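PDB 4J1Q: polyketide synthase PksJ from Bacillus subtilis subsp. subtilis, which uses NADPH to reduce ketone groups stereoselectively, at alpha and beta positions of polyketide intermediates, on the trans-acyltransferase bacillaene assembly line. Local coordinates for residues G125-G128 / L129-A133; P198-E202 / G203-I207; N355-M358 / D359-E363; F381-P384 / L385-E388. One frame throughout, in Å; residues are numbered along the deposited sequence.

Contact 1 (G125-G128 / L129-A133); sequences GVSG and LFKTA
V126 and F130 meet one turn apart on the helix. The CG2 methyl of V126 lies over one face of the F130 ring, 4.1 Å from its CE1. V126 turns CG1 between its own N and carbonyl carbon (chi1 69°), and this puts CG2 on the side of the phenyl. The same two residues share a backbone bond, F130 N to V126 O at 3.0 Å.

On another side of the helix, S127 and K131 pair weakly. S127 OG and K131 NZ are 3.3 Å apart. The lysine chain runs out past S127 O, and a bend at its last torsion (chi4 85°) brings the amine back to the serine. K131 NZ also makes a weak bond to Q171.

G128 O takes two bonds from T132. One comes from T132 N and one from T132 OG1 (3.3 Å to G128 O), and they arrive from opposite faces of the carbonyl. T132 OG1 is also bonded to N345 N.

The helix is the crossover between strands 108-115 and 140-147. V126 and F130 lie against A112, S127 against V144. L129 and F130 reach I92 of helix 81-98, while L129 and T132 pack on A349 of helix 349-370.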
loop_
_atom_site.group_PDB
_atom_site.type_symbol
_atom_site.label_atom_id
_atom_site.label_comp_id
_atom_site.label_asym_id
_atom_site.label_seq_id
_atom_site.Cartn_x
_atom_site.Cartn_y
_atom_site.Cartn_z
ATOM N N GLY A 125 2.742 -0.405 -7.854
ATOM C CA GLY A 125 2.206 0.524 -6.873
ATOM C C GLY A 125 1.752 1.877 -7.423
ATOM O O GLY A 125 0.955 2.569 -6.794
ATOM N N VAL A 126 2.306 2.300 -8.549
ATOM C CA VAL A 126 1.938 3.599 -9.114
ATOM C C VAL A 126 0.415 3.679 -9.272
ATOM O O VAL A 126 -0.165 4.750 -9.398
ATOM C CB VAL A 126 2.610 3.853 -10.462
ATOM C CG1 VAL A 126 2.038 2.927 -11.523
ATOM C CG2 VAL A 126 2.425 5.312 -10.859
ATOM N N SER A 127 -0.236 2.534 -9.197
ATOM C CA SER A 127 -1.687 2.488 -9.263
ATOM C C SER A 127 -2.447 3.277 -8.178
ATOM O O SER A 127 -3.528 3.804 -8.442
ATOM C CB SER A 127 -2.152 1.057 -9.201
ATOM O OG SER A 127 -3.562 1.049 -9.114
ATOM N N GLY A 128 -1.937 3.291 -6.946
ATOM C CA GLY A 128 -2.485 4.182 -5.919
ATOM C C GLY A 128 -2.527 5.627 -6.380
ATOM O O GLY A 128 -3.531 6.327 -6.190
ATOM N N LEU A 129 -1.420 6.094 -6.960
ATOM C CA LEU A 129 -1.358 7.453 -7.492
ATOM C C LEU A 129 -2.382 7.682 -8.637
ATOM O O LEU A 129 -3.061 8.721 -8.668
ATOM C CB LEU A 129 0.078 7.814 -7.939
ATOM C CG LEU A 129 0.453 9.198 -8.525
ATOM C CD1 LEU A 129 -0.080 10.386 -7.769
ATOM C CD2 LEU A 129 1.952 9.352 -8.603
ATOM N N PHE A 130 -2.483 6.723 -9.556
ATOM C CA PHE A 130 -3.385 6.847 -10.747
ATOM C C PHE A 130 -4.878 6.918 -10.370
ATOM O O PHE A 130 -5.615 7.780 -10.857
ATOM C CB PHE A 130 -3.140 5.678 -11.711
ATOM C CG PHE A 130 -1.990 5.926 -12.661
ATOM C CD1 PHE A 130 -1.126 7.004 -12.457
ATOM C CD2 PHE A 130 -1.824 5.154 -13.797
ATOM C CE1 PHE A 130 -0.111 7.295 -13.359
ATOM C CE2 PHE A 130 -0.793 5.423 -14.686
ATOM C CZ PHE A 130 0.048 6.516 -14.485
ATOM N N LYS A 131 -5.278 6.098 -9.405
ATOM C CA LYS A 131 -6.625 6.157 -8.874
ATOM C C LYS A 131 -6.960 7.481 -8.197
ATOM O O LYS A 131 -8.037 8.032 -8.419
ATOM C CB LYS A 131 -6.858 4.998 -7.910
ATOM C CG LYS A 131 -6.761 3.660 -8.614
ATOM C CD LYS A 131 -7.343 2.558 -7.744
ATOM C CE LYS A 131 -7.888 1.440 -8.634
ATOM N NZ LYS A 131 -6.795 0.511 -8.998
ATOM N N THR A 132 -6.026 8.039 -7.432
ATOM C CA THR A 132 -6.264 9.355 -6.842
ATOM C C THR A 132 -6.336 10.424 -7.920
ATOM O O THR A 132 -7.291 11.173 -7.970
ATOM C CB THR A 132 -5.205 9.715 -5.792
ATOM O OG1 THR A 132 -5.227 8.716 -4.757
ATOM C CG2 THR A 132 -5.482 11.123 -5.177
ATOM N N ALA A 133 -5.369 10.428 -8.830
ATOM C CA ALA A 133 -5.389 11.342 -9.973
ATOM C C ALA A 133 -6.736 11.347 -10.725
ATOM O O ALA A 133 -7.232 12.424 -11.086
ATOM C CB ALA A 133 -4.242 11.030 -10.930
#

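Contact 2 (P198-E202 / G203-I207); sequences PWRDE and GVYLI
W199 points the edge of its indole at the face of the Y205 ring. This T-shaped stack is the tight part of the contact. W199 CE3 does the touching, 3.8 Å from Y205 CE2, and it sits toward the rim of the phenol rather than over its middle. The planes stand at 70°. Centroids of the phenol and the six-membered indole ring are 5.3 Å apart. P198 lies on a face of the indole, with P198 CG 4.0 Å above the ring plane. The indole NE1 is bonded to Y420 OH of helix 412-425, and I222 of helix 213-226 touches both W199 and Y205.

Y205 sits on strand 204-208, which enters the parallel sheet of the Rossmann fold just ahead of what is probably the glycine-rich, cofactor-binding turn. The strand pairs with 230-234 and 286-289. The incoming loop bends back over Y205 before the chain joins the strand. R200 N reaches the phenol at its edge, near the ring plane. A hydrogen bond to Y205 OH is likely, but the modelled distance of 2.4 Å between R200 N and Y205 OH is too short to be taken literally.

The other side is loose and faces solvent. Of the R200 side chain, CB and CG come near the phenol oxygen, with R200 CB 3.4 Å from Y205 OH. The extended chain carries the guanidinium on to a salt bridge with D331. E202 is exposed, and its side chain leads away from Y205. G203 follows with a positive phi (108°), a backbone shape that suits glycine.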
loop_
_atom_site.group_PDB
_atom_site.type_symbol
_atom_site.label_atom_id
_atom_site.label_comp_id
_atom_site.label_asym_id
_atom_site.label_seq_id
_atom_site.Cartn_x
_atom_site.Cartn_y
_atom_site.Cartn_z
ATOM N N PRO A 198 -1.888 -15.592 16.314
ATOM C CA PRO A 198 -0.476 -15.731 15.988
ATOM C C PRO A 198 0.448 -15.540 17.196
ATOM O O PRO A 198 1.674 -15.628 17.059
ATOM C CB PRO A 198 -0.250 -14.592 14.994
ATOM C CG PRO A 198 -1.226 -13.541 15.423
ATOM C CD PRO A 198 -2.447 -14.323 15.820
ATOM N N TRP A 199 -0.132 -15.250 18.352
ATOM C CA TRP A 199 0.652 -14.864 19.528
ATOM C C TRP A 199 1.435 -15.987 20.170
ATOM O O TRP A 199 0.901 -17.070 20.419
ATOM C CB TRP A 199 -0.254 -14.211 20.553
ATOM C CG TRP A 199 -1.129 -13.143 19.967
ATOM C CD1 TRP A 199 -2.518 -13.035 20.047
ATOM C CD2 TRP A 199 -0.707 -12.017 19.124
ATOM N NE1 TRP A 199 -2.952 -11.886 19.411
ATOM C CE2 TRP A 199 -1.922 -11.259 18.812
ATOM C CE3 TRP A 199 0.510 -11.566 18.657
ATOM C CZ2 TRP A 199 -1.894 -10.108 18.060
ATOM C CZ3 TRP A 199 0.535 -10.394 17.896
ATOM C CH2 TRP A 199 -0.641 -9.688 17.591
ATOM N N ARG A 200 2.714 -15.723 20.447
ATOM C CA ARG A 200 3.510 -16.523 21.383
ATOM C C ARG A 200 3.600 -15.815 22.726
ATOM O O ARG A 200 4.049 -14.664 22.808
ATOM C CB ARG A 200 4.923 -16.739 20.841
ATOM C CG ARG A 200 4.973 -17.560 19.570
ATOM C CD ARG A 200 6.401 -17.736 19.093
ATOM N NE ARG A 200 6.436 -18.499 17.848
ATOM C CZ ARG A 200 7.541 -18.741 17.153
ATOM N NH1 ARG A 200 8.710 -18.281 17.584
ATOM N NH2 ARG A 200 7.472 -19.428 16.021
ATOM N N ASP A 201 3.221 -16.539 23.783
ATOM C CA ASP A 201 3.069 -15.955 25.110
ATOM C C ASP A 201 4.359 -15.305 25.568
ATOM O O ASP A 201 4.352 -14.199 26.101
ATOM C CB ASP A 201 2.617 -16.997 26.130
ATOM C CG ASP A 201 1.114 -17.226 26.104
ATOM O OD1 ASP A 201 0.344 -16.270 26.355
ATOM O OD2 ASP A 201 0.699 -18.366 25.818
ATOM N N GLU A 202 5.478 -15.959 25.289
ATOM C CA GLU A 202 6.750 -15.254 25.307
ATOM C C GLU A 202 7.180 -14.884 23.886
ATOM O O GLU A 202 6.631 -15.398 22.914
ATOM C CB GLU A 202 7.822 -16.079 26.028
ATOM C CG GLU A 202 7.467 -16.423 27.474
ATOM C CD GLU A 202 8.682 -16.577 28.376
ATOM O OE1 GLU A 202 9.618 -17.310 27.989
ATOM O OE2 GLU A 202 8.676 -15.998 29.490
ATOM N N GLY A 203 8.166 -14.008 23.760
ATOM C CA GLY A 203 8.672 -13.634 22.444
ATOM C C GLY A 203 8.300 -12.226 21.995
ATOM O O GLY A 203 7.417 -11.593 22.568
ATOM N N VAL A 204 8.960 -11.754 20.941
ATOM C CA VAL A 204 9.057 -10.331 20.685
ATOM C C VAL A 204 8.230 -9.867 19.484
ATOM O O VAL A 204 8.304 -10.452 18.403
ATOM C CB VAL A 204 10.517 -9.885 20.510
ATOM C CG1 VAL A 204 10.583 -8.382 20.281
ATOM C CG2 VAL A 204 11.322 -10.261 21.740
ATOM N N TYR A 205 7.460 -8.799 19.689
ATOM C CA TYR A 205 6.734 -8.134 18.630
ATOM C C TYR A 205 7.110 -6.663 18.650
ATOM O O TYR A 205 7.221 -6.055 19.721
ATOM C CB TYR A 205 5.220 -8.311 18.815
ATOM C CG TYR A 205 4.807 -9.766 18.972
ATOM C CD1 TYR A 205 5.083 -10.702 17.966
ATOM C CD2 TYR A 205 4.243 -10.232 20.166
ATOM C CE1 TYR A 205 4.767 -12.052 18.131
ATOM C CE2 TYR A 205 3.914 -11.574 20.334
ATOM C CZ TYR A 205 4.197 -12.481 19.332
ATOM O OH TYR A 205 3.882 -13.812 19.527
ATOM N N LEU A 206 7.384 -6.115 17.463
ATOM C CA LEU A 206 7.464 -4.680 17.280
ATOM C C LEU A 206 6.402 -4.088 16.371
ATOM O O LEU A 206 5.939 -4.705 15.408
ATOM C CB LEU A 206 8.860 -4.223 16.846
ATOM C CG LEU A 206 9.275 -4.340 15.383
ATOM C CD1 LEU A 206 10.359 -3.332 15.058
ATOM C CD2 LEU A 206 9.813 -5.739 15.187
ATOM N N ILE A 207 6.051 -2.852 16.689
ATOM C CA ILE A 207 5.123 -2.096 15.916
ATOM C C ILE A 207 5.801 -0.773 15.613
ATOM O O ILE A 207 6.035 0.042 16.525
ATOM C CB ILE A 207 3.823 -1.860 16.708
ATOM C CG1 ILE A 207 3.391 -3.145 17.428
ATOM C CG2 ILE A 207 2.735 -1.327 15.785
ATOM C CD1 ILE A 207 2.041 -3.058 18.113
#

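Contact 3 (N355-M358 / D359-E363); sequences NSFM and DAFAE
F357 and F361 project from the same flank of helix 349-370 of the Rossmann-fold ketoreductase, one turn apart. Their planes are only 21° from parallel, but the rings are strongly offset, with little of one above the other. The centroids are 5.7 Å apart. The touch is at the rims, with F361 CD1 4.0 Å from F357 CZ. Both residues set CG anti to the backbone N (chi1 171° and -159°), which sends both rings off that flank and lets these two atoms meet. Beneath them F361 N donates to F357 O at 2.7 Å.

L122 packs against both rings in the next shell. V315 meets F357 and L318 meets F361, both from helix 304-324. Y85 adds a third ring beside F357, and Y364 one beside F361. M358 touches K314 and L318 of helix 304-324 and F335 and S337 of strand 332-338.

The polar face of the helix carries N355 and D359. D359 N bonds N355 O at 3.1 Å. N355 OD1 takes a bond from K314 NZ, which also binds NADPH. The helix is thus linked to the cofactor through one lysine.

D359 is buried, and its carboxylate lies close to N355 O. The hydroxyl S337 OG is shared between N355 O and D359 OD1, and S380 OG also bonds D359 OD1. These partners may help to settle the carboxylate. The other oxygen, D359 OD2, is hydrogen-bonded to the side-chain amide nitrogen ND2 of N382.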
loop_
_atom_site.group_PDB
_atom_site.type_symbol
_atom_site.label_atom_id
_atom_site.label_comp_id
_atom_site.label_asym_id
_atom_site.label_seq_id
_atom_site.Cartn_x
_atom_site.Cartn_y
_atom_site.Cartn_z
ATOM N N ASN A 355 0.877 3.503 0.142
ATOM C CA ASN A 355 0.144 2.347 0.608
ATOM C C ASN A 355 0.085 1.269 -0.458
ATOM O O ASN A 355 0.200 0.075 -0.123
ATOM C CB ASN A 355 -1.262 2.745 1.099
ATOM C CG ASN A 355 -1.240 3.293 2.530
ATOM O OD1 ASN A 355 -0.817 2.604 3.458
ATOM N ND2 ASN A 355 -1.646 4.553 2.705
ATOM N N SER A 356 -0.080 1.660 -1.722
ATOM C CA SER A 356 -0.043 0.681 -2.832
ATOM C C SER A 356 1.296 -0.023 -2.954
ATOM O O SER A 356 1.345 -1.147 -3.440
ATOM C CB SER A 356 -0.313 1.338 -4.192
ATOM O OG SER A 356 -1.602 1.871 -4.253
ATOM N N PHE A 357 2.386 0.702 -2.713
ATOM C CA PHE A 357 3.710 0.066 -2.696
ATOM C C PHE A 357 3.772 -1.052 -1.668
ATOM O O PHE A 357 4.345 -2.124 -1.952
ATOM C CB PHE A 357 4.813 1.090 -2.422
ATOM C CG PHE A 357 6.174 0.473 -2.181
ATOM C CD1 PHE A 357 7.115 0.419 -3.200
ATOM C CD2 PHE A 357 6.550 0.048 -0.918
ATOM C CE1 PHE A 357 8.394 -0.057 -2.965
ATOM C CE2 PHE A 357 7.813 -0.429 -0.680
ATOM C CZ PHE A 357 8.721 -0.519 -1.702
ATOM N N MET A 358 3.168 -0.832 -0.493
ATOM C CA MET A 358 3.204 -1.844 0.572
ATOM C C MET A 358 2.453 -3.086 0.157
ATOM O O MET A 358 2.976 -4.198 0.274
ATOM C CB MET A 358 2.627 -1.293 1.890
ATOM C CG MET A 358 3.507 -0.212 2.491
ATOM S SD MET A 358 3.249 -0.001 4.249
ATOM C CE MET A 358 1.477 0.279 4.399
ATOM N N ASP A 359 1.242 -2.877 -0.388
ATOM C CA ASP A 359 0.463 -3.974 -1.012
ATOM C C ASP A 359 1.302 -4.769 -2.013
ATOM O O ASP A 359 1.349 -5.987 -1.946
ATOM C CB ASP A 359 -0.788 -3.435 -1.714
ATOM C CG ASP A 359 -1.665 -2.605 -0.779
ATOM O OD1 ASP A 359 -1.486 -2.704 0.474
ATOM O OD2 ASP A 359 -2.525 -1.836 -1.300
ATOM N N ALA A 360 1.975 -4.072 -2.920
ATOM C CA ALA A 360 2.817 -4.730 -3.932
ATOM C C ALA A 360 3.980 -5.440 -3.259
ATOM O O ALA A 360 4.387 -6.511 -3.687
ATOM C CB ALA A 360 3.343 -3.735 -4.967
ATOM N N PHE A 361 4.497 -4.850 -2.192
ATOM C CA PHE A 361 5.606 -5.452 -1.455
ATOM C C PHE A 361 5.234 -6.782 -0.791
ATOM O O PHE A 361 6.062 -7.695 -0.690
ATOM C CB PHE A 361 6.137 -4.456 -0.421
ATOM C CG PHE A 361 7.538 -4.744 0.040
ATOM C CD1 PHE A 361 8.630 -4.376 -0.735
ATOM C CD2 PHE A 361 7.766 -5.403 1.238
ATOM C CE1 PHE A 361 9.926 -4.675 -0.323
ATOM C CE2 PHE A 361 9.054 -5.721 1.638
ATOM C CZ PHE A 361 10.136 -5.345 0.867
ATOM N N ALA A 362 3.988 -6.896 -0.333
ATOM C CA ALA A 362 3.526 -8.125 0.324
ATOM C C ALA A 362 3.734 -9.343 -0.575
ATOM O O ALA A 362 4.197 -10.396 -0.113
ATOM C CB ALA A 362 2.066 -8.018 0.761
ATOM N N GLU A 363 3.339 -9.224 -1.837
ATOM C CA GLU A 363 3.544 -10.320 -2.779
ATOM C C GLU A 363 5.028 -10.540 -3.053
ATOM O O GLU A 363 5.491 -11.679 -3.137
ATOM C CB GLU A 363 2.783 -10.095 -4.094
ATOM C CG GLU A 363 2.698 -11.339 -4.973
ATOM C CD GLU A 363 1.740 -12.405 -4.438
ATOM O OE1 GLU A 363 0.543 -12.359 -4.795
ATOM O OE2 GLU A 363 2.183 -13.314 -3.698
#

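Contact 4 (F381-P384 / L385-E388); sequences FNWP and LWEE. With NDP (NADPH dihydro-nicotinamide-adenine-dinucleotide phosphate), chain B.
W383 and W386 both hold CG anti to the carbonyl carbon (chi1 -71° and -74°), and with P384 and L385 between them the two indoles come together. W386 presents an edge to the face of W383, with the five-membered rings 79° apart in plane. Their centroids are 4.8 Å apart. Two atoms of the W386 edge do the touching. NE1 lies 3.4 Å from W383 CG, while CZ2 sits over the centre of the W383 indole. F381 CB lies on the opposite face of W383, toward the rim, so this indole is held from both sides. F336 adds an edge-to-face neighbour, and V432 and F419 also touch W383.

The pair lies where strand 377-383 of the Rossmann fold runs out into the loop before helix 397-405. As is usual in this fold, the cofactor sits at the ends of the parallel strands. Here the chain passes along the nicotinamide of NADPH. W386 N donates to the carboxamide oxygen O7N of NADPH at 2.6 Å, which helps to hold the carboxamide in its rotation.

Two carbonyls meet the nicotinamide ring itself. W383 O is 3.4 Å from C5N of NADPH. P384 O is closer, 3.1 Å from C4N, the carbon that carries the hydride. P384 O also touches the W386 indole, 3.2 Å from CD1. L385 points its CB away from 381-384, and its CD2 ends 4.1 Å from O7N of NADPH. M407 and M410 pack against P384.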
loop_
_atom_site.group_PDB
_atom_site.type_symbol
_atom_site.label_atom_id
_atom_site.label_comp_id
_atom_site.label_asym_id
_atom_site.label_seq_id
_atom_site.Cartn_x
_atom_site.Cartn_y
_atom_site.Cartn_z
ATOM N N PHE A 381 -2.836 -5.155 4.984
ATOM C CA PHE A 381 -4.266 -4.944 5.202
ATOM C C PHE A 381 -4.632 -3.583 4.628
ATOM O O PHE A 381 -4.062 -2.557 5.037
ATOM C CB PHE A 381 -4.621 -4.983 6.708
ATOM C CG PHE A 381 -4.619 -6.370 7.319
ATOM C CD1 PHE A 381 -3.437 -6.963 7.750
ATOM C CD2 PHE A 381 -5.801 -7.045 7.525
ATOM C CE1 PHE A 381 -3.439 -8.222 8.347
ATOM C CE2 PHE A 381 -5.816 -8.308 8.115
ATOM C CZ PHE A 381 -4.631 -8.893 8.535
ATOM N N ASN A 382 -5.615 -3.549 3.733
ATOM C CA ASN A 382 -6.221 -2.275 3.396
ATOM C C ASN A 382 -7.343 -1.889 4.352
ATOM O O ASN A 382 -8.492 -2.373 4.217
ATOM C CB ASN A 382 -6.722 -2.271 1.958
ATOM C CG ASN A 382 -5.629 -2.563 0.975
ATOM O OD1 ASN A 382 -5.393 -3.731 0.609
ATOM N ND2 ASN A 382 -4.972 -1.512 0.507
ATOM N N TRP A 383 -6.983 -1.089 5.359
ATOM C CA TRP A 383 -7.905 -0.729 6.435
ATOM C C TRP A 383 -8.778 0.399 6.004
ATOM O O TRP A 383 -8.298 1.368 5.380
ATOM C CB TRP A 383 -7.145 -0.265 7.664
ATOM C CG TRP A 383 -6.402 -1.337 8.418
ATOM C CD1 TRP A 383 -5.091 -1.277 8.868
ATOM C CD2 TRP A 383 -6.944 -2.604 8.958
ATOM N NE1 TRP A 383 -4.764 -2.411 9.575
ATOM C CE2 TRP A 383 -5.836 -3.246 9.672
ATOM C CE3 TRP A 383 -8.176 -3.242 8.913
ATOM C CZ2 TRP A 383 -5.991 -4.455 10.341
ATOM C CZ3 TRP A 383 -8.308 -4.487 9.538
ATOM C CH2 TRP A 383 -7.241 -5.076 10.255
ATOM N N PRO A 384 -10.047 0.360 6.429
ATOM C CA PRO A 384 -10.855 1.551 6.334
ATOM C C PRO A 384 -10.576 2.490 7.513
ATOM O O PRO A 384 -9.715 2.204 8.366
ATOM C CB PRO A 384 -12.262 0.995 6.431
ATOM C CG PRO A 384 -12.119 -0.138 7.416
ATOM C CD PRO A 384 -10.762 -0.739 7.111
ATOM N N LEU A 385 -11.338 3.580 7.569
ATOM C CA LEU A 385 -11.306 4.515 8.700
ATOM C C LEU A 385 -11.656 3.768 9.982
ATOM O O LEU A 385 -12.730 3.189 10.068
ATOM C CB LEU A 385 -12.328 5.640 8.451
ATOM C CG LEU A 385 -12.302 6.954 9.247
ATOM C CD1 LEU A 385 -13.006 6.840 10.593
ATOM C CD2 LEU A 385 -10.889 7.519 9.394
ATOM N N TRP A 386 -10.729 3.714 10.936
ATOM C CA TRP A 386 -11.024 3.140 12.252
ATOM C C TRP A 386 -11.793 4.071 13.156
ATOM O O TRP A 386 -11.518 5.270 13.235
ATOM C CB TRP A 386 -9.767 2.685 12.972
ATOM C CG TRP A 386 -9.169 1.421 12.422
ATOM C CD1 TRP A 386 -8.610 1.234 11.158
ATOM C CD2 TRP A 386 -8.882 0.180 13.159
ATOM N NE1 TRP A 386 -8.061 -0.011 11.053
ATOM C CE2 TRP A 386 -8.158 -0.685 12.234
ATOM C CE3 TRP A 386 -9.109 -0.262 14.452
ATOM C CZ2 TRP A 386 -7.810 -1.984 12.565
ATOM C CZ3 TRP A 386 -8.755 -1.577 14.780
ATOM C CH2 TRP A 386 -8.120 -2.416 13.853
ATOM N N GLU A 387 -12.705 3.475 13.914
ATOM C CA GLU A 387 -13.602 4.188 14.803
ATOM C C GLU A 387 -12.834 5.073 15.774
ATOM O O GLU A 387 -13.135 6.258 15.926
ATOM C CB GLU A 387 -14.448 3.176 15.566
ATOM C CG GLU A 387 -15.629 3.763 16.319
ATOM C CD GLU A 387 -16.104 2.846 17.434
ATOM O OE1 GLU A 387 -15.335 1.936 17.815
ATOM O OE2 GLU A 387 -17.236 3.029 17.936
ATOM N N GLU A 388 -11.856 4.482 16.452
ATOM C CA GLU A 388 -10.951 5.246 17.283
ATOM C C GLU A 388 -9.498 4.967 16.925
ATOM O O GLU A 388 -8.707 4.533 17.765
ATOM C CB GLU A 388 -11.212 4.975 18.762
ATOM C CG GLU A 388 -10.716 3.624 19.259
ATOM C CD GLU A 388 -11.242 3.305 20.648
ATOM O OE1 GLU A 388 -11.334 4.230 21.491
ATOM O OE2 GLU A 388 -11.591 2.133 20.893
HETATM P PA NDP B . -1.122 7.746 13.562
HETATM O O1A NDP B . -0.611 8.964 12.783
HETATM O O2A NDP B . -1.789 7.836 14.899
HETATM O O5B NDP B . 0.055 6.670 13.642
HETATM C C5B NDP B . 1.188 6.756 12.775
HETATM C C4B NDP B . 2.405 6.697 13.685
HETATM O O4B NDP B . 3.570 6.552 12.869
HETATM C C3B NDP B . 2.583 8.022 14.410
HETATM O O3B NDP B . 2.572 7.657 15.818
HETATM C C2B NDP B . 3.957 8.535 13.986
HETATM O O2B NDP B . 4.731 8.949 15.153
HETATM C C1B NDP B . 4.646 7.310 13.414
HETATM N N9A NDP B . 5.549 7.757 12.312
HETATM C C8A NDP B . 5.254 8.655 11.306
HETATM N N7A NDP B . 6.379 8.768 10.498
HETATM C C5A NDP B . 7.354 7.879 10.982
HETATM C C6A NDP B . 8.655 7.563 10.596
HETATM N N6A NDP B . 9.276 8.181 9.540
HETATM N N1A NDP B . 9.355 6.634 11.308
HETATM C C2A NDP B . 8.811 6.045 12.401
HETATM N N3A NDP B . 7.568 6.372 12.814
HETATM C C4A NDP B . 6.800 7.255 12.102
HETATM O O3 NDP B . -2.090 6.940 12.554
HETATM P PN NDP B . -2.765 5.555 12.987
HETATM O O1N NDP B . -4.258 5.858 12.900
HETATM O O2N NDP B . -2.072 4.954 14.196
HETATM O O5D NDP B . -2.393 4.621 11.722
HETATM C C5D NDP B . -1.566 3.454 11.825
HETATM C C4D NDP B . -1.270 2.960 10.390
HETATM O O4D NDP B . -2.480 2.406 9.827
HETATM C C3D NDP B . -0.866 4.125 9.475
HETATM O O3D NDP B . 0.225 3.735 8.607
HETATM C C2D NDP B . -2.113 4.419 8.700
HETATM O O2D NDP B . -1.752 4.882 7.396
HETATM C C1D NDP B . -2.876 3.087 8.656
HETATM N N1N NDP B . -4.329 3.300 8.639
HETATM C C2N NDP B . -4.982 3.863 9.696
HETATM C C3N NDP B . -6.372 4.119 9.652
HETATM C C7N NDP B . -7.081 4.736 10.860
HETATM O O7N NDP B . -8.314 4.649 10.925
HETATM N N7N NDP B . -6.386 5.441 11.784
HETATM C C4N NDP B . -7.099 3.844 8.464
HETATM C C5N NDP B . -6.392 3.293 7.377
HETATM C C6N NDP B . -5.003 3.044 7.499
HETATM P P2B NDP B . 5.898 10.070 15.046
HETATM O O1X NDP B . 5.183 11.227 14.314
HETATM O O2X NDP B . 6.227 10.227 16.526
HETATM O O3X NDP B . 7.016 9.459 14.228
#

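Contacts 1, 3 and 4 are buried; contact 2 lies at the surface, its centre 22 Å or more from the others. Contacts 1 and 3 both lie along a helix and are held by backbone bonds four residues apart. They touch: G128 CA packs 3.0 Å from S356 OG. Contact 3 joins contact 4 through D359 and N382, a link between helix 349-370 and the strand that follows it. Contacts 2 and 4 each pair a strand end with a loop and rest on an edge-to-face aromatic stack. Their surroundings differ: contact 2 ends in charged, exposed residues, whereas contact 4 faces the nicotinamide of NADPH. Contact 1 sits on helix 126-136, between strands 108-115 and 140-147.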